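Local coordinates for bifunctional protein PutA (Bdellovibrio bacteriovorus, PDB 5UR2) that probably oxidises proline to glutamate in two steps, with a flavin-dependent proline dehydrogenase and an NAD-dependent L-glutamate gamma-semialdehyde dehydrogenase on one chain, at residues M116-E121 with M413-R418; K484-A489 with T578-V583; R606-L611 with Q963-A968. One frame throughout, in Å; residues are numbered along the deposited sequence.

Contact 1 (M116-E121 with M413-R418)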
loop_
_atom_site.group_PDB
_atom_site.type_symbol
_atom_site.label_atom_id
_atom_site.label_comp_id
_atom_site.label_asym_id
_atom_site.label_seq_id
_atom_site.Cartn_x
_atom_site.Cartn_y
_atom_site.Cartn_z
ATOM N N MET B 116 -18.168 32.802 38.781
ATOM C CA MET B 116 -16.893 33.262 39.313
ATOM C C MET B 116 -16.238 34.271 38.376
ATOM O O MET B 116 -15.540 35.176 38.837
ATOM C CB MET B 116 -15.946 32.082 39.525
ATOM C CG MET B 116 -16.343 31.089 40.585
ATOM S SD MET B 116 -15.332 29.600 40.406
ATOM C CE MET B 116 -13.727 30.212 40.847
ATOM N N PHE B 117 -16.455 34.141 37.062
ATOM C CA PHE B 117 -15.721 34.930 36.082
ATOM C C PHE B 117 -16.589 35.911 35.309
ATOM O O PHE B 117 -16.048 36.723 34.549
ATOM C CB PHE B 117 -15.000 34.010 35.077
ATOM C CG PHE B 117 -14.113 32.977 35.725
ATOM C CD1 PHE B 117 -12.976 33.355 36.427
ATOM C CD2 PHE B 117 -14.416 31.624 35.628
ATOM C CE1 PHE B 117 -12.164 32.404 37.025
ATOM C CE2 PHE B 117 -13.602 30.665 36.217
ATOM C CZ PHE B 117 -12.476 31.052 36.915
ATOM N N ILE B 118 -17.901 35.879 35.488
ATOM C CA ILE B 118 -18.820 36.755 34.768
ATOM C C ILE B 118 -19.557 37.593 35.801
ATOM O O ILE B 118 -20.191 37.043 36.711
ATOM C CB ILE B 118 -19.795 35.947 33.900
ATOM C CG1 ILE B 118 -19.012 35.243 32.799
ATOM C CG2 ILE B 118 -20.879 36.841 33.294
ATOM C CD1 ILE B 118 -19.588 33.927 32.425
ATOM N N THR B 119 -19.464 38.919 35.672
ATOM C CA THR B 119 -20.001 39.785 36.714
ATOM C C THR B 119 -21.520 39.741 36.740
ATOM O O THR B 119 -22.127 39.996 37.787
ATOM C CB THR B 119 -19.515 41.224 36.524
ATOM O OG1 THR B 119 -20.068 41.755 35.314
ATOM C CG2 THR B 119 -17.995 41.254 36.421
ATOM N N GLY B 120 -22.145 39.443 35.604
ATOM C CA GLY B 120 -23.594 39.363 35.536
ATOM C C GLY B 120 -24.037 38.974 34.141
ATOM O O GLY B 120 -23.287 39.105 33.167
ATOM N N GLU B 121 -25.276 38.472 34.067
ATOM C CA GLU B 121 -25.874 38.122 32.783
ATOM C C GLU B 121 -26.348 39.343 32.008
ATOM O O GLU B 121 -26.586 39.243 30.800
ATOM C CB GLU B 121 -27.066 37.181 32.970
ATOM C CG GLU B 121 -26.731 35.760 33.348
ATOM C CD GLU B 121 -27.906 34.815 33.106
ATOM O OE1 GLU B 121 -27.729 33.590 33.277
ATOM O OE2 GLU B 121 -29.003 35.295 32.735
ATOM N N MET B 413 -20.454 30.243 29.170
ATOM C CA MET B 413 -19.840 28.931 29.296
ATOM C C MET B 413 -18.691 28.744 28.319
ATOM O O MET B 413 -17.803 27.932 28.586
ATOM C CB MET B 413 -20.882 27.831 29.100
ATOM C CG MET B 413 -20.903 26.799 30.217
ATOM S SD MET B 413 -21.273 27.493 31.847
ATOM C CE MET B 413 -22.741 28.468 31.497
ATOM N N ALA B 414 -18.693 29.470 27.195
ATOM C CA ALA B 414 -17.510 29.499 26.339
ATOM C C ALA B 414 -16.339 30.179 27.048
ATOM O O ALA B 414 -15.219 29.650 27.064
ATOM C CB ALA B 414 -17.832 30.197 25.018
ATOM N N TYR B 415 -16.586 31.359 27.644
ATOM C CA TYR B 415 -15.543 32.101 28.356
ATOM C C TYR B 415 -14.957 31.287 29.507
ATOM O O TYR B 415 -13.735 31.267 29.699
ATOM C CB TYR B 415 -16.125 33.424 28.851
ATOM C CG TYR B 415 -15.170 34.342 29.586
ATOM C CD1 TYR B 415 -14.325 35.204 28.905
ATOM C CD2 TYR B 415 -15.142 34.364 30.968
ATOM C CE1 TYR B 415 -13.465 36.054 29.594
ATOM C CE2 TYR B 415 -14.290 35.205 31.659
ATOM C CZ TYR B 415 -13.459 36.048 30.972
ATOM O OH TYR B 415 -12.627 36.875 31.691
ATOM N N LEU B 416 -15.816 30.618 30.290
ATOM C CA LEU B 416 -15.358 29.724 31.350
ATOM C C LEU B 416 -14.428 28.635 30.807
ATOM O O LEU B 416 -13.534 28.161 31.524
ATOM C CB LEU B 416 -16.560 29.085 32.053
ATOM C CG LEU B 416 -16.342 27.956 33.090
ATOM C CD1 LEU B 416 -15.698 28.464 34.389
ATOM C CD2 LEU B 416 -17.619 27.151 33.405
ATOM N N VAL B 417 -14.645 28.198 29.563
ATOM C CA VAL B 417 -13.776 27.185 28.974
ATOM C C VAL B 417 -12.403 27.770 28.699
ATOM O O VAL B 417 -11.381 27.096 28.881
ATOM C CB VAL B 417 -14.396 26.597 27.688
ATOM C CG1 VAL B 417 -13.350 25.794 26.928
ATOM C CG2 VAL B 417 -15.568 25.699 28.025
ATOM N N ARG B 418 -12.355 29.036 28.274
ATOM C CA ARG B 418 -11.067 29.690 28.034
ATOM C C ARG B 418 -10.292 29.884 29.342
ATOM O O ARG B 418 -9.070 29.684 29.376
ATOM C CB ARG B 418 -11.283 31.023 27.309
ATOM C CG ARG B 418 -10.026 31.614 26.643
ATOM C CD ARG B 418 -10.326 32.228 25.254
ATOM N NE ARG B 418 -10.299 33.696 25.257
ATOM C CZ ARG B 418 -10.749 34.475 24.267
ATOM N NH1 ARG B 418 -11.279 33.937 23.172
ATOM N NH2 ARG B 418 -10.679 35.804 24.376
HETATM O O HOH W 1 -13.280 37.318 34.137
#
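The loop 116-121 runs beside helix 409-423 of the proline dehydrogenase barrel, and the backbones come nearest at Phe117 and Leu416, whose CA atoms are 7.0 Å apart. That helix follows the eighth strand, 400-406, of the closed eight-stranded parallel barrel. Phe117 takes part in two of the three side-chain contacts. Its CB lies 3.7 Å from CE2 of Tyr415, at the edge of the tyrosine ring and in its plane. Its own ring turns an edge to Leu416. There CD1 of Leu416 sits in the ring plane, 3.5 Å from CE2 of Phe117. The two side chains cross at about a right angle. Tyr415 has CG anti to the backbone N (chi1 -179°), which carries the ring across to the loop. Ile118 adds a looser touch, CG1 to CD2 of Tyr415 at 4.4 Å. Outside the pair, Tyr36 meets the Phe117 ring edge-to-face, and Arg419 makes a cation-pi contact with Tyr415. The Tyr415 side chain is about 6 Å from the modified flavin. One water also joins the two segments: it donates to Phe117 O at 2.9 Å and accepts from Tyr415 OH at 2.6 Å.

Contact 2 (K484-A489 with T578-V583)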
loop_
_atom_site.group_PDB
_atom_site.type_symbol
_atom_site.label_atom_id
_atom_site.label_comp_id
_atom_site.label_asym_id
_atom_site.label_seq_id
_atom_site.Cartn_x
_atom_site.Cartn_y
_atom_site.Cartn_z
ATOM N N LYS B 484 -3.337 43.508 -10.587
ATOM C CA LYS B 484 -2.505 43.628 -11.774
ATOM C C LYS B 484 -2.772 42.478 -12.745
ATOM O O LYS B 484 -2.939 42.701 -13.953
ATOM C CB LYS B 484 -1.032 43.655 -11.360
ATOM C CG LYS B 484 -0.061 43.794 -12.502
ATOM C CD LYS B 484 1.349 43.569 -12.013
ATOM C CE LYS B 484 2.286 43.278 -13.184
ATOM N NZ LYS B 484 3.705 43.117 -12.762
ATOM N N ALA B 485 -2.853 41.241 -12.229
ATOM C CA ALA B 485 -3.090 40.089 -13.094
ATOM C C ALA B 485 -4.464 40.159 -13.755
ATOM O O ALA B 485 -4.621 39.773 -14.922
ATOM C CB ALA B 485 -2.955 38.784 -12.294
ATOM N N LEU B 486 -5.476 40.624 -13.018
ATOM C CA LEU B 486 -6.800 40.789 -13.609
ATOM C C LEU B 486 -6.780 41.834 -14.719
ATOM O O LEU B 486 -7.392 41.639 -15.775
ATOM C CB LEU B 486 -7.822 41.169 -12.532
ATOM C CG LEU B 486 -8.237 40.004 -11.623
ATOM C CD1 LEU B 486 -8.807 40.520 -10.318
ATOM C CD2 LEU B 486 -9.249 39.064 -12.313
ATOM N N ALA B 487 -6.072 42.947 -14.507
ATOM C CA ALA B 487 -6.015 43.978 -15.542
ATOM C C ALA B 487 -5.352 43.448 -16.807
ATOM O O ALA B 487 -5.834 43.695 -17.920
ATOM C CB ALA B 487 -5.287 45.223 -15.029
ATOM N N GLU B 488 -4.243 42.721 -16.653
ATOM C CA GLU B 488 -3.529 42.194 -17.813
ATOM C C GLU B 488 -4.338 41.119 -18.510
ATOM O O GLU B 488 -4.303 41.019 -19.739
ATOM C CB GLU B 488 -2.165 41.647 -17.395
ATOM C CG GLU B 488 -1.252 42.756 -16.923
ATOM C CD GLU B 488 0.081 42.271 -16.416
ATOM O OE1 GLU B 488 0.299 41.048 -16.350
ATOM O OE2 GLU B 488 0.912 43.136 -16.088
ATOM N N ALA B 489 -5.059 40.293 -17.746
ATOM C CA ALA B 489 -5.906 39.294 -18.380
ATOM C C ALA B 489 -7.001 39.966 -19.198
ATOM O O ALA B 489 -7.183 39.658 -20.383
ATOM C CB ALA B 489 -6.500 38.357 -17.329
ATOM N N THR B 578 -7.335 33.955 -14.767
ATOM C CA THR B 578 -8.034 33.240 -15.834
ATOM C C THR B 578 -9.300 32.566 -15.313
ATOM O O THR B 578 -10.349 32.570 -15.979
ATOM C CB THR B 578 -7.120 32.197 -16.472
ATOM O OG1 THR B 578 -5.901 32.817 -16.871
ATOM C CG2 THR B 578 -7.821 31.541 -17.716
ATOM N N GLN B 579 -9.203 31.945 -14.145
ATOM C CA GLN B 579 -10.357 31.279 -13.558
ATOM C C GLN B 579 -11.403 32.285 -13.098
ATOM O O GLN B 579 -12.609 32.028 -13.208
ATOM C CB GLN B 579 -9.916 30.397 -12.397
ATOM C CG GLN B 579 -8.900 29.376 -12.797
ATOM C CD GLN B 579 -8.869 28.236 -11.817
ATOM O OE1 GLN B 579 -9.761 28.120 -10.975
ATOM N NE2 GLN B 579 -7.839 27.397 -11.901
ATOM N N VAL B 580 -10.972 33.427 -12.567
ATOM C CA VAL B 580 -11.937 34.455 -12.181
ATOM C C VAL B 580 -12.762 34.885 -13.392
ATOM O O VAL B 580 -13.996 34.953 -13.333
ATOM C CB VAL B 580 -11.218 35.652 -11.533
ATOM C CG1 VAL B 580 -12.157 36.859 -11.432
ATOM C CG2 VAL B 580 -10.711 35.252 -10.163
ATOM N N LEU B 581 -12.099 35.136 -14.520
ATOM C CA LEU B 581 -12.793 35.725 -15.666
ATOM C C LEU B 581 -13.539 34.683 -16.503
ATOM O O LEU B 581 -14.665 34.942 -16.936
ATOM C CB LEU B 581 -11.799 36.501 -16.540
ATOM C CG LEU B 581 -11.156 37.755 -15.930
ATOM C CD1 LEU B 581 -10.067 38.286 -16.823
ATOM C CD2 LEU B 581 -12.234 38.823 -15.753
ATOM N N GLU B 582 -12.942 33.508 -16.753
ATOM C CA GLU B 582 -13.577 32.543 -17.647
ATOM C C GLU B 582 -14.641 31.708 -16.945
ATOM O O GLU B 582 -15.657 31.368 -17.552
ATOM C CB GLU B 582 -12.538 31.603 -18.272
ATOM C CG GLU B 582 -13.132 30.717 -19.347
ATOM C CD GLU B 582 -12.201 29.605 -19.815
ATOM O OE1 GLU B 582 -11.265 29.243 -19.083
ATOM O OE2 GLU B 582 -12.399 29.083 -20.935
ATOM N N VAL B 583 -14.436 31.366 -15.675
ATOM C CA VAL B 583 -15.323 30.435 -14.981
ATOM C C VAL B 583 -16.151 31.103 -13.880
ATOM O O VAL B 583 -17.068 30.463 -13.345
ATOM C CB VAL B 583 -14.523 29.242 -14.412
ATOM C CG1 VAL B 583 -15.422 28.099 -14.041
ATOM C CG2 VAL B 583 -13.505 28.774 -15.429
#
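An obliquely crossed helix pair packs here through apolar side chains: two leucines, a valine and an alanine. The helices are 476-491 and 572-583, the second of them in the aldehyde dehydrogenase-family region of the chain. The axes of the two short segments approach to 10.1 Å and cross at -48°. The backbones are nearest at Ala489 and Thr578, with CA atoms 6.9 Å apart.

Four side chains make the contact, and all the touching is between carbon atoms. Leu486 reaches over with one branch. Its CD2 lies 3.8 Å from CG1 of Val580 and 4.0 Å from CB of the same residue. The Leu486 and Val580 side chains cross at about a right angle. CG1 of Val580 is anti to the backbone N (chi1 167°), and it is this branch that meets the leucine. The same CD2 is 4.3 Å from CG of Leu581. One methyl of Leu486 therefore touches two successive residues of the other helix.

Ala485, Leu486 and Ala489 also touch Ala577, about one turn before Val580 and Leu581 on helix 572-583. Trp587, at the start of the next helix, packs on Leu486. On helix 572-583, Glu582 is engaged elsewhere: its two carboxylate oxygens accept the backbone N-H groups of Val672 and Val673, at the start of helix 671-684. Gln579 is tied by NE2 to Asp593 on helix 587-611. Helix 572-583 is thus held by polar bonds to two other helices, while its contact with 484-489 is apolar.

Leu581 has CG anti to its carbonyl carbon (chi1 -66°); its CD1 lies 3.6 Å from CB of Ala489.

Contact 3 (R606-L611 with Q963-A968); sequences RHMREL and QYMEPA
Met965 meets both Met608 and Leu611, and these three side chains make the whole contact. The Met965 SD is 4.2 Å from the SD of Met608 and also 4.2 Å from its CE, so sulfur faces the end of a thioether. One atom further on, CE of Met965 lies 3.7 Å from CD1 of Leu611. Both neighbours cross the Met965 chain at a slant. Met965 starts out extended (chi2 -173°) and bends only at its last torsion, which puts SD by one partner and CE by the other. Met608 is bent at both of its outer torsions. The backbones stay well apart, 10.5 Å between the CA atoms of Leu611 and Met965, and the side chains span the distance.

Leu611 is also packed within its own helix. Its CD1 sits over the centre of the His607 ring, 3.6 Å above the plane.

The contact joins the C-terminal end of helix 587-611 to strand 965-973 in the aldehyde dehydrogenase part of the chain. This strand pairs antiparallel with strand 623-638, where Glu966 and Ala968 make backbone bonds with Lys630 and Ile628. Strand 623-638 also pairs in parallel with strands 661-665 and 711-717, consistent with the Rossmann-type NAD-binding fold of aldehyde dehydrogenases. Its Tyr629 packs against Met965, as does Ala658. The carbonyl of Met965 accepts a bond from NH1 of Arg742, which also reaches Gln963 O.

On the helix side, Leu961 and Val657 pack on Met608. Arg609 is tied to helix 554-570 by salt bridges to Asp562 and Glu555. Further out, Glu966 pairs with Arg632 and touches Phe946 of the second subunit, while Pro967 rests on Lys954 of that subunit. Along the helix, Arg606 NH1 and Glu610 OE1 form a salt bridge of 3.2 Å.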
loop_
_atom_site.group_PDB
_atom_site.type_symbol
_atom_site.label_atom_id
_atom_site.label_comp_id
_atom_site.label_asym_id
_atom_site.label_seq_id
_atom_site.Cartn_x
_atom_site.Cartn_y
_atom_site.Cartn_z
ATOM N N ARG B 606 5.343 12.388 -5.933
ATOM C CA ARG B 606 5.859 11.705 -4.750
ATOM C C ARG B 606 5.449 10.234 -4.745
ATOM O O ARG B 606 6.265 9.359 -4.448
ATOM C CB ARG B 606 5.372 12.413 -3.484
ATOM C CG ARG B 606 5.781 11.749 -2.173
ATOM C CD ARG B 606 5.189 12.548 -0.990
ATOM N NE ARG B 606 5.632 12.045 0.304
ATOM C CZ ARG B 606 5.151 10.942 0.870
ATOM N NH1 ARG B 606 4.218 10.221 0.254
ATOM N NH2 ARG B 606 5.613 10.549 2.043
ATOM N N HIS B 607 4.193 9.940 -5.085
ATOM C CA HIS B 607 3.727 8.552 -5.049
ATOM C C HIS B 607 4.458 7.692 -6.078
ATOM O O HIS B 607 4.835 6.551 -5.785
ATOM C CB HIS B 607 2.216 8.494 -5.275
ATOM C CG HIS B 607 1.564 7.250 -4.758
ATOM N ND1 HIS B 607 0.254 6.921 -5.046
ATOM C CD2 HIS B 607 2.036 6.257 -3.961
ATOM C CE1 HIS B 607 -0.051 5.781 -4.452
ATOM N NE2 HIS B 607 1.013 5.356 -3.792
ATOM N N MET B 608 4.669 8.226 -7.287
ATOM C CA MET B 608 5.357 7.452 -8.314
ATOM C C MET B 608 6.774 7.120 -7.874
ATOM O O MET B 608 7.279 6.022 -8.144
ATOM C CB MET B 608 5.371 8.228 -9.633
ATOM C CG MET B 608 5.887 7.427 -10.858
ATOM S SD MET B 608 4.717 6.089 -11.297
ATOM C CE MET B 608 5.513 4.622 -10.619
ATOM N N ARG B 609 7.412 8.047 -7.157
ATOM C CA ARG B 609 8.747 7.801 -6.637
ATOM C C ARG B 609 8.750 6.684 -5.609
ATOM O O ARG B 609 9.736 5.939 -5.523
ATOM C CB ARG B 609 9.323 9.084 -6.048
ATOM C CG ARG B 609 9.719 10.093 -7.114
ATOM C CD ARG B 609 10.208 11.404 -6.484
ATOM N NE ARG B 609 10.883 12.195 -7.492
ATOM C CZ ARG B 609 10.505 13.410 -7.879
ATOM N NH1 ARG B 609 9.456 13.995 -7.318
ATOM N NH2 ARG B 609 11.194 14.044 -8.827
ATOM N N GLU B 610 7.653 6.516 -4.856
ATOM C CA GLU B 610 7.543 5.338 -3.999
ATOM C C GLU B 610 7.283 4.075 -4.820
ATOM O O GLU B 610 7.930 3.044 -4.603
ATOM C CB GLU B 610 6.444 5.517 -2.950
ATOM C CG GLU B 610 6.687 6.618 -1.947
ATOM C CD GLU B 610 5.519 6.778 -0.991
ATOM O OE1 GLU B 610 4.541 7.477 -1.346
ATOM O OE2 GLU B 610 5.570 6.180 0.109
ATOM N N LEU B 611 6.319 4.126 -5.755
ATOM C CA LEU B 611 5.874 2.919 -6.453
ATOM C C LEU B 611 6.885 2.406 -7.487
ATOM O O LEU B 611 6.726 1.283 -7.971
ATOM C CB LEU B 611 4.511 3.184 -7.117
ATOM C CG LEU B 611 3.339 3.415 -6.139
ATOM C CD1 LEU B 611 2.070 3.793 -6.867
ATOM C CD2 LEU B 611 3.064 2.237 -5.223
ATOM N N GLN B 963 -4.713 3.109 -10.238
ATOM C CA GLN B 963 -5.778 2.942 -11.231
ATOM C C GLN B 963 -5.286 3.212 -12.650
ATOM O O GLN B 963 -5.919 2.766 -13.615
ATOM C CB GLN B 963 -6.943 3.880 -10.909
ATOM C CG GLN B 963 -7.752 3.511 -9.671
ATOM C CD GLN B 963 -8.669 2.336 -9.930
ATOM O OE1 GLN B 963 -8.287 1.183 -9.743
ATOM N NE2 GLN B 963 -9.871 2.622 -10.429
ATOM N N TYR B 964 -4.203 3.973 -12.793
ATOM C CA TYR B 964 -3.606 4.275 -14.082
ATOM C C TYR B 964 -2.517 3.281 -14.466
ATOM O O TYR B 964 -1.807 3.515 -15.447
ATOM C CB TYR B 964 -3.025 5.700 -14.071
ATOM C CG TYR B 964 -4.093 6.763 -13.926
ATOM C CD1 TYR B 964 -4.554 7.159 -12.672
ATOM C CD2 TYR B 964 -4.653 7.352 -15.051
ATOM C CE1 TYR B 964 -5.545 8.135 -12.546
ATOM C CE2 TYR B 964 -5.621 8.323 -14.943
ATOM C CZ TYR B 964 -6.066 8.714 -13.695
ATOM O OH TYR B 964 -7.044 9.678 -13.639
ATOM N N MET B 965 -2.396 2.169 -13.735
ATOM C CA MET B 965 -1.309 1.215 -13.914
ATOM C C MET B 965 -1.875 -0.199 -13.873
ATOM O O MET B 965 -3.059 -0.404 -13.591
ATOM C CB MET B 965 -0.205 1.418 -12.848
ATOM C CG MET B 965 0.432 2.793 -12.955
ATOM S SD MET B 965 1.870 3.082 -11.892
ATOM C CE MET B 965 1.180 2.727 -10.291
ATOM N N GLU B 966 -1.026 -1.170 -14.226
ATOM C CA GLU B 966 -1.272 -2.593 -14.080
ATOM C C GLU B 966 -0.265 -3.182 -13.103
ATOM O O GLU B 966 0.934 -2.897 -13.205
ATOM C CB GLU B 966 -1.160 -3.361 -15.420
ATOM C CG GLU B 966 -2.278 -3.126 -16.412
ATOM C CD GLU B 966 -3.576 -3.706 -15.953
ATOM O OE1 GLU B 966 -3.546 -4.781 -15.296
ATOM O OE2 GLU B 966 -4.628 -3.083 -16.238
ATOM N N PRO B 967 -0.710 -4.018 -12.176
ATOM C CA PRO B 967 0.241 -4.751 -11.336
ATOM C C PRO B 967 0.882 -5.869 -12.134
ATOM O O PRO B 967 0.259 -6.454 -13.026
ATOM C CB PRO B 967 -0.646 -5.322 -10.225
ATOM C CG PRO B 967 -1.976 -5.592 -10.966
ATOM C CD PRO B 967 -2.112 -4.456 -11.960
ATOM N N ALA B 968 2.135 -6.170 -11.806
ATOM C CA ALA B 968 2.834 -7.265 -12.457
ATOM C C ALA B 968 3.803 -7.913 -11.474
ATOM O O ALA B 968 4.163 -7.334 -10.448
ATOM C CB ALA B 968 3.581 -6.786 -13.711
#

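How the contacts relate
The three contacts come in series along the chain, each closing before the next opens. Contact 1 belongs to the proline dehydrogenase barrel, near the flavin. Contact 3, and helix 572-583 of contact 2, lie in the aldehyde dehydrogenase part. Contact 1 is on the opposite side of the chain's centre from the other two, with its centre about 48 Å from that of contact 2 and about 55 Å from that of contact 3. Contacts 2 and 3 are closer, about 36 Å between centres and about 18 Å between nearest atoms. Their helices 572-583 and 587-611 follow each other in the chain. Contacts 1 and 3 both touch the second subunit, so both catalytic parts meet the dimer partner.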